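Local structure of AAA family ATPase (Sulfolobus acidocaldarius, 2W2U) at residues Y42-V53 with Y65-I76. The protein is an AAA-family ATPase that forms part of the archaeal cell-division machinery, acting with ESCRT-III-related proteins during constriction. Numbering follows the deposited sequence.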
ATOM      1  N   TYR A  42      -4.113   1.257   5.021  1.00 10.17           N
ATOM      2  CA  TYR A  42      -2.886   1.838   4.459  1.00 10.04           C
ATOM      3  C   TYR A  42      -1.652   1.297   5.198  1.00 10.50           C
ATOM      4  O   TYR A  42      -0.660   0.910   4.567  1.00 10.23           O
ATOM      5  CB  TYR A  42      -2.900   3.373   4.550  1.00  9.84           C
ATOM      6  CG  TYR A  42      -3.718   4.116   3.504  1.00  9.60           C
ATOM      7  CD1 TYR A  42      -3.533   3.887   2.132  1.00  8.84           C
ATOM      8  CD2 TYR A  42      -4.640   5.091   3.887  1.00 10.13           C
ATOM      9  CE1 TYR A  42      -4.280   4.588   1.177  1.00  9.18           C
ATOM     10  CE2 TYR A  42      -5.391   5.794   2.945  1.00 10.26           C
ATOM     11  CZ  TYR A  42      -5.201   5.540   1.595  1.00  9.95           C
ATOM     12  OH  TYR A  42      -5.940   6.237   0.678  1.00 10.59           O
ATOM     13  N   LYS A  43      -1.719   1.270   6.532  1.00 10.57           N
ATOM     14  CA  LYS A  43      -0.606   0.783   7.354  1.00 10.95           C
ATOM     15  C   LYS A  43      -0.305  -0.682   7.062  1.00 10.70           C
ATOM     16  O   LYS A  43       0.855  -1.096   7.054  1.00  9.97           O
ATOM     17  CB  LYS A  43      -0.897   0.948   8.848  1.00 10.80           C
ATOM     18  CG  LYS A  43      -0.838   2.369   9.363  1.00 12.94           C
ATOM     19  CD  LYS A  43      -0.855   2.374  10.888  1.00 15.19           C
ATOM     20  CE  LYS A  43      -1.090   3.766  11.445  1.00 17.04           C
ATOM     21  NZ  LYS A  43       0.106   4.631  11.381  1.00 18.23           N
ATOM     22  N   LYS A  44      -1.366  -1.456   6.831  1.00 11.01           N
ATOM     23  CA  LYS A  44      -1.243  -2.883   6.551  1.00 11.65           C
ATOM     24  C   LYS A  44      -0.673  -3.130   5.159  1.00 11.46           C
ATOM     25  O   LYS A  44       0.062  -4.093   4.947  1.00 11.69           O
ATOM     26  CB  LYS A  44      -2.580  -3.608   6.754  1.00 11.49           C
ATOM     27  CG  LYS A  44      -2.939  -3.792   8.230  1.00 12.02           C
ATOM     28  CD  LYS A  44      -4.307  -4.439   8.415  1.00 12.27           C
ATOM     29  CE  LYS A  44      -4.697  -4.549   9.897  1.00 14.08           C
ATOM     30  NZ  LYS A  44      -3.731  -5.366  10.711  1.00 15.60           N
ATOM     31  N   ALA A  45      -1.017  -2.254   4.219  1.00 11.31           N
ATOM     32  CA  ALA A  45      -0.413  -2.267   2.887  1.00 11.34           C
ATOM     33  C   ALA A  45       1.073  -1.896   2.964  1.00 11.42           C
ATOM     34  O   ALA A  45       1.912  -2.540   2.329  1.00 10.88           O
ATOM     35  CB  ALA A  45      -1.162  -1.328   1.956  1.00 10.97           C
ATOM     36  N   ILE A  46       1.385  -0.868   3.756  1.00 11.87           N
ATOM     37  CA  ILE A  46       2.773  -0.429   3.979  1.00 12.50           C
ATOM     38  C   ILE A  46       3.633  -1.567   4.546  1.00 12.63           C
ATOM     39  O   ILE A  46       4.720  -1.847   4.035  1.00 12.21           O
ATOM     40  CB  ILE A  46       2.855   0.831   4.888  1.00 12.25           C
ATOM     41  CG1 ILE A  46       2.380   2.069   4.126  1.00 12.49           C
ATOM     42  CG2 ILE A  46       4.298   1.052   5.396  1.00 13.33           C
ATOM     43  CD1 ILE A  46       1.962   3.242   5.025  1.00 12.79           C
ATOM     44  N   GLU A  47       3.123  -2.236   5.578  1.00 12.90           N
ATOM     45  CA  GLU A  47       3.838  -3.352   6.191  1.00 13.47           C
ATOM     46  C   GLU A  47       4.120  -4.499   5.208  1.00 12.73           C
ATOM     47  O   GLU A  47       5.218  -5.055   5.202  1.00 12.67           O
ATOM     48  CB  GLU A  47       3.081  -3.862   7.420  1.00 13.47           C
ATOM     49  CG  GLU A  47       3.895  -4.788   8.312  1.00 14.86           C
ATOM     50  CD  GLU A  47       3.042  -5.480   9.366  1.00 15.16           C
ATOM     51  OE1 GLU A  47       1.798  -5.335   9.326  1.00 17.96           O
ATOM     52  OE2 GLU A  47       3.620  -6.171  10.232  1.00 16.37           O
ATOM     53  N   VAL A  48       3.136  -4.857   4.387  1.00 12.18           N
ATOM     54  CA  VAL A  48       3.354  -5.895   3.359  1.00 11.77           C
ATOM     55  C   VAL A  48       4.357  -5.410   2.303  1.00 11.31           C
ATOM     56  O   VAL A  48       5.223  -6.172   1.867  1.00 11.11           O
ATOM     57  CB  VAL A  48       2.037  -6.357   2.678  1.00 11.68           C
ATOM     58  CG1 VAL A  48       2.315  -7.442   1.646  1.00 11.75           C
ATOM     59  CG2 VAL A  48       1.032  -6.875   3.719  1.00 11.84           C
ATOM     60  N   LEU A  49       4.238  -4.143   1.907  1.00 11.07           N
ATOM     61  CA  LEU A  49       5.149  -3.550   0.925  1.00 11.09           C
ATOM     62  C   LEU A  49       6.580  -3.431   1.465  1.00 11.25           C
ATOM     63  O   LEU A  49       7.541  -3.612   0.719  1.00 10.75           O
ATOM     64  CB  LEU A  49       4.622  -2.197   0.416  1.00 11.04           C
ATOM     65  CG  LEU A  49       3.380  -2.181  -0.497  1.00 11.04           C
ATOM     66  CD1 LEU A  49       2.808  -0.764  -0.657  1.00 10.99           C
ATOM     67  CD2 LEU A  49       3.655  -2.801  -1.867  1.00 10.78           C
ATOM     68  N   ALA A  50       6.713  -3.155   2.763  1.00 11.51           N
ATOM     69  CA  ALA A  50       8.026  -3.146   3.412  1.00 11.88           C
ATOM     70  C   ALA A  50       8.654  -4.541   3.410  1.00 11.91           C
ATOM     71  O   ALA A  50       9.858  -4.681   3.198  1.00 12.13           O
ATOM     72  CB  ALA A  50       7.934  -2.582   4.836  1.00 11.84           C
ATOM     73  N   GLN A  51       7.831  -5.564   3.628  1.00 11.74           N
ATOM     74  CA  GLN A  51       8.286  -6.951   3.584  1.00 11.69           C
ATOM     75  C   GLN A  51       8.790  -7.342   2.185  1.00 11.72           C
ATOM     76  O   GLN A  51       9.833  -7.998   2.053  1.00 11.13           O
ATOM     77  CB  GLN A  51       7.163  -7.896   4.029  1.00 11.82           C
ATOM     78  CG  GLN A  51       7.534  -9.379   3.991  1.00 12.40           C
ATOM     79  CD  GLN A  51       8.533  -9.756   5.069  1.00 13.60           C
ATOM     80  OE1 GLN A  51       8.296  -9.518   6.251  1.00 14.71           O
ATOM     81  NE2 GLN A  51       9.655 -10.359   4.668  1.00 13.30           N
ATOM     82  N   LEU A  52       8.030  -6.939   1.162  1.00 11.52           N
ATOM     83  CA  LEU A  52       8.411  -7.128  -0.243  1.00 11.76           C
ATOM     84  C   LEU A  52       9.738  -6.441  -0.585  1.00 11.92           C
ATOM     85  O   LEU A  52      10.591  -7.032  -1.245  1.00 11.93           O
ATOM     86  CB  LEU A  52       7.288  -6.667  -1.183  1.00 11.52           C
ATOM     87  CG  LEU A  52       6.098  -7.614  -1.419  1.00 11.08           C
ATOM     88  CD1 LEU A  52       4.908  -6.867  -1.985  1.00 10.31           C
ATOM     89  CD2 LEU A  52       6.463  -8.785  -2.331  1.00 10.94           C
ATOM     90  N   VAL A  53       9.904  -5.204  -0.118  1.00 12.58           N
ATOM     91  CA  VAL A  53      11.181  -4.487  -0.195  1.00 13.27           C
ATOM     92  C   VAL A  53      12.348  -5.264   0.452  1.00 13.64           C
ATOM     93  O   VAL A  53      13.401  -5.372  -0.151  1.00 13.50           O
ATOM     94  CB  VAL A  53      11.071  -3.050   0.395  1.00 13.46           C
ATOM     95  CG1 VAL A  53      12.462  -2.425   0.626  1.00 13.05           C
ATOM     96  CG2 VAL A  53      10.234  -2.160  -0.520  1.00 13.24           C
ATOM     97  N   TYR A  65       7.280  -0.451  -5.097  1.00 13.44           N
ATOM     98  CA  TYR A  65       6.942  -0.702  -3.685  1.00 13.47           C
ATOM     99  C   TYR A  65       7.256   0.528  -2.838  1.00 13.68           C
ATOM    100  O   TYR A  65       6.431   0.973  -2.036  1.00 13.22           O
ATOM    101  CB  TYR A  65       7.738  -1.865  -3.094  1.00 13.05           C
ATOM    102  CG  TYR A  65       7.652  -3.211  -3.778  1.00 12.83           C
ATOM    103  CD1 TYR A  65       6.499  -3.625  -4.455  1.00 12.20           C
ATOM    104  CD2 TYR A  65       8.722  -4.104  -3.687  1.00 11.70           C
ATOM    105  CE1 TYR A  65       6.442  -4.880  -5.054  1.00 11.78           C
ATOM    106  CE2 TYR A  65       8.676  -5.351  -4.280  1.00 11.47           C
ATOM    107  CZ  TYR A  65       7.539  -5.736  -4.959  1.00 11.73           C
ATOM    108  OH  TYR A  65       7.517  -6.979  -5.542  1.00 12.59           O
ATOM    109  N   GLU A  66       8.465   1.062  -3.025  1.00 14.14           N
ATOM    110  CA  GLU A  66       8.968   2.181  -2.242  1.00 14.85           C
ATOM    111  C   GLU A  66       8.197   3.475  -2.507  1.00 14.91           C
ATOM    112  O   GLU A  66       7.925   4.233  -1.574  1.00 14.90           O
ATOM    113  CB  GLU A  66      10.473   2.354  -2.472  1.00 15.51           C
ATOM    114  CG  GLU A  66      11.311   1.233  -1.823  1.00 17.21           C
ATOM    115  CD  GLU A  66      12.634   0.956  -2.531  1.00 20.29           C
ATOM    116  OE1 GLU A  66      13.032   1.742  -3.419  1.00 22.78           O
ATOM    117  OE2 GLU A  66      13.282  -0.062  -2.198  1.00 21.70           O
ATOM    118  N   GLN A  67       7.833   3.701  -3.771  1.00 14.79           N
ATOM    119  CA  GLN A  67       6.968   4.811  -4.164  1.00 14.97           C
ATOM    120  C   GLN A  67       5.601   4.749  -3.481  1.00 14.40           C
ATOM    121  O   GLN A  67       5.106   5.761  -2.988  1.00 14.51           O
ATOM    122  CB  GLN A  67       6.782   4.842  -5.690  1.00 14.92           C
ATOM    123  CG  GLN A  67       5.932   6.009  -6.210  1.00 15.64           C
ATOM    124  CD  GLN A  67       5.411   5.791  -7.634  1.00 16.22           C
ATOM    125  OE1 GLN A  67       6.162   5.387  -8.525  1.00 18.60           O
ATOM    126  NE2 GLN A  67       4.119   6.067  -7.851  1.00 16.10           N
ATOM    127  N   MET A  68       4.993   3.567  -3.464  1.00 14.09           N
ATOM    128  CA  MET A  68       3.657   3.410  -2.892  1.00 13.76           C
ATOM    129  C   MET A  68       3.643   3.509  -1.361  1.00 13.47           C
ATOM    130  O   MET A  68       2.705   4.071  -0.780  1.00 13.23           O
ATOM    131  CB  MET A  68       2.987   2.127  -3.396  1.00 13.82           C
ATOM    132  CG  MET A  68       2.697   2.141  -4.908  1.00 14.36           C
ATOM    133  SD  MET A  68       2.024   3.696  -5.570  1.00 14.57           S
ATOM    134  CE  MET A  68       0.351   3.641  -4.936  1.00 11.95           C
ATOM    135  N   ILE A  69       4.684   2.974  -0.724  1.00 13.11           N
ATOM    136  CA  ILE A  69       4.889   3.139   0.721  1.00 13.24           C
ATOM    137  C   ILE A  69       4.822   4.628   1.077  1.00 13.49           C
ATOM    138  O   ILE A  69       4.097   5.024   1.987  1.00 13.29           O
ATOM    139  CB  ILE A  69       6.232   2.498   1.201  1.00 13.02           C
ATOM    140  CG1 ILE A  69       6.107   0.972   1.258  1.00 12.41           C
ATOM    141  CG2 ILE A  69       6.660   3.032   2.579  1.00 13.05           C
ATOM    142  CD1 ILE A  69       7.414   0.238   1.497  1.00 12.65           C
ATOM    143  N   ASN A  70       5.547   5.448   0.324  1.00 13.92           N
ATOM    144  CA  ASN A  70       5.607   6.879   0.594  1.00 14.36           C
ATOM    145  C   ASN A  70       4.291   7.609   0.351  1.00 14.17           C
ATOM    146  O   ASN A  70       3.904   8.468   1.143  1.00 14.23           O
ATOM    147  CB  ASN A  70       6.750   7.525  -0.189  1.00 14.61           C
ATOM    148  CG  ASN A  70       8.105   7.098   0.316  1.00 15.63           C
ATOM    149  OD1 ASN A  70       8.306   6.919   1.520  1.00 17.97           O
ATOM    150  ND2 ASN A  70       9.051   6.935  -0.599  1.00 16.45           N
ATOM    151  N   GLU A  71       3.603   7.250  -0.729  1.00 14.21           N
ATOM    152  CA  GLU A  71       2.283   7.800  -1.016  1.00 14.34           C
ATOM    153  C   GLU A  71       1.302   7.475   0.103  1.00 14.25           C
ATOM    154  O   GLU A  71       0.560   8.347   0.556  1.00 14.41           O
ATOM    155  CB  GLU A  71       1.753   7.284  -2.357  1.00 14.22           C
ATOM    156  CG  GLU A  71       2.457   7.883  -3.566  1.00 14.90           C
ATOM    157  CD  GLU A  71       1.788   7.544  -4.886  1.00 14.90           C
ATOM    158  OE1 GLU A  71       2.468   7.645  -5.927  1.00 16.79           O
ATOM    159  OE2 GLU A  71       0.592   7.182  -4.896  1.00 16.07           O
ATOM    160  N   TYR A  72       1.311   6.222   0.551  1.00 14.24           N
ATOM    161  CA  TYR A  72       0.410   5.778   1.614  1.00 14.12           C
ATOM    162  C   TYR A  72       0.779   6.401   2.955  1.00 14.44           C
ATOM    163  O   TYR A  72      -0.113   6.802   3.707  1.00 14.15           O
ATOM    164  CB  TYR A  72       0.356   4.247   1.701  1.00 13.83           C
ATOM    165  CG  TYR A  72      -0.167   3.567   0.445  1.00 13.37           C
ATOM    166  CD1 TYR A  72      -1.026   4.230  -0.431  1.00 12.74           C
ATOM    167  CD2 TYR A  72       0.179   2.248   0.150  1.00 13.38           C
ATOM    168  CE1 TYR A  72      -1.505   3.607  -1.578  1.00 12.80           C
ATOM    169  CE2 TYR A  72      -0.296   1.617  -0.989  1.00 12.37           C
ATOM    170  CZ  TYR A  72      -1.141   2.302  -1.847  1.00 13.25           C
ATOM    171  OH  TYR A  72      -1.613   1.682  -2.982  1.00 13.42           O
ATOM    172  N   LYS A  73       2.081   6.496   3.240  1.00 14.64           N
ATOM    173  CA  LYS A  73       2.560   7.181   4.444  1.00 15.52           C
ATOM    174  C   LYS A  73       2.091   8.635   4.470  1.00 15.83           C
ATOM    175  O   LYS A  73       1.682   9.139   5.514  1.00 15.84           O
ATOM    176  CB  LYS A  73       4.088   7.149   4.548  1.00 15.42           C
ATOM    177  CG  LYS A  73       4.687   5.848   5.036  1.00 15.94           C
ATOM    178  CD  LYS A  73       6.163   6.044   5.351  1.00 16.66           C
ATOM    179  CE  LYS A  73       6.819   4.760   5.828  1.00 17.78           C
ATOM    180  NZ  LYS A  73       6.219   4.247   7.086  1.00 20.02           N
ATOM    181  N   ARG A  74       2.158   9.298   3.317  1.00 16.34           N
ATOM    182  CA  ARG A  74       1.732  10.692   3.200  1.00 17.20           C
ATOM    183  C   ARG A  74       0.220  10.857   3.347  1.00 17.00           C
ATOM    184  O   ARG A  74      -0.238  11.849   3.907  1.00 17.23           O
ATOM    185  CB  ARG A  74       2.205  11.302   1.881  1.00 17.37           C
ATOM    186  CG  ARG A  74       3.523  12.035   1.966  1.00 20.11           C
ATOM    187  CD  ARG A  74       3.958  12.479   0.578  1.00 24.54           C
ATOM    188  NE  ARG A  74       4.877  11.515  -0.021  1.00 27.24           N
ATOM    189  CZ  ARG A  74       4.872  11.151  -1.299  1.00 28.16           C
ATOM    190  NH1 ARG A  74       3.978  11.648  -2.144  1.00 29.20           N
ATOM    191  NH2 ARG A  74       5.759  10.271  -1.729  1.00 28.26           N
ATOM    192  N   ARG A  75      -0.549   9.893   2.846  1.00 16.90           N
ATOM    193  CA  ARG A  75      -2.000   9.920   3.040  1.00 16.89           C
ATOM    194  C   ARG A  75      -2.399   9.673   4.504  1.00 16.84           C
ATOM    195  O   ARG A  75      -3.348  10.289   5.005  1.00 16.78           O
ATOM    196  CB  ARG A  75      -2.727   8.965   2.087  1.00 16.74           C
ATOM    197  CG  ARG A  75      -4.254   9.136   2.080  1.00 17.01           C
ATOM    198  CD  ARG A  75      -4.695  10.527   1.587  1.00 17.04           C
ATOM    199  NE  ARG A  75      -6.148  10.670   1.671  1.00 17.65           N
ATOM    200  CZ  ARG A  75      -6.833  11.784   1.424  1.00 17.38           C
ATOM    201  NH1 ARG A  75      -6.218  12.907   1.059  1.00 18.05           N
ATOM    202  NH2 ARG A  75      -8.149  11.774   1.550  1.00 16.85           N
ATOM    203  N   ILE A  76      -1.666   8.782   5.178  1.00 16.82           N
ATOM    204  CA  ILE A  76      -1.822   8.563   6.624  1.00 16.62           C
ATOM    205  C   ILE A  76      -1.663   9.869   7.396  1.00 16.61           C
ATOM    206  O   ILE A  76      -2.479  10.182   8.263  1.00 16.69           O
ATOM    207  CB  ILE A  76      -0.777   7.566   7.193  1.00 16.60           C
ATOM    208  CG1 ILE A  76      -0.876   6.184   6.521  1.00 16.88           C
ATOM    209  CG2 ILE A  76      -0.890   7.474   8.723  1.00 16.09           C
ATOM    210  CD1 ILE A  76      -1.864   5.258   7.114  1.00 17.05           C
TER
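In the three-helix bundle of the MIT domain, the antiparallel pair formed by helices 35-55 and 62-81 interlocks by knobs-into-holes packing, with Ile-46 set among Ile-69, Tyr-72, Lys-73 and Ile-76, and Ile-69 set in return among Ile-46, Leu-49, Ala-50 and Val-53. The segment axes approach to 9.4 Å at 155°; the centre of the contact is mostly apolar, with the charged chains of Lys-43, Glu-66 and Lys-73 at its margins. Leu-49 lays CB against Ile-69 CG1 at 3.6 Å, while its two methyls part: CD1 lies 3.9 Å from Tyr-72 CE2, and CD2 reaches Tyr-65 CD1. At one end, Leu-52 CB makes a CH-pi contact over a face of the Tyr-65 ring, 3.9 Å from the centroid and 20° off the normal; Tyr-65 OH is hydrogen-bonded to Gln-12 OE1 and Glu-16 OE2 of helix 11-31. Tyr-72 enters the hole formed by Tyr-42, Ala-45, Ile-46 and Leu-49, and its OH is hydrogen-bonded to the backbone of the bound peptide. The rings of Tyr-42 and Tyr-72 meet obliquely, planes 36° apart. Asp-30 OD2 of helix 11-31 accepts a hydrogen bond from Tyr-42 OH and a salt bridge from Arg-75 NE. Arg-75 crosses the Tyr-42 ring at a slant, CB over one face toward the rim and CG 3.6 Å from Tyr-42 CE2.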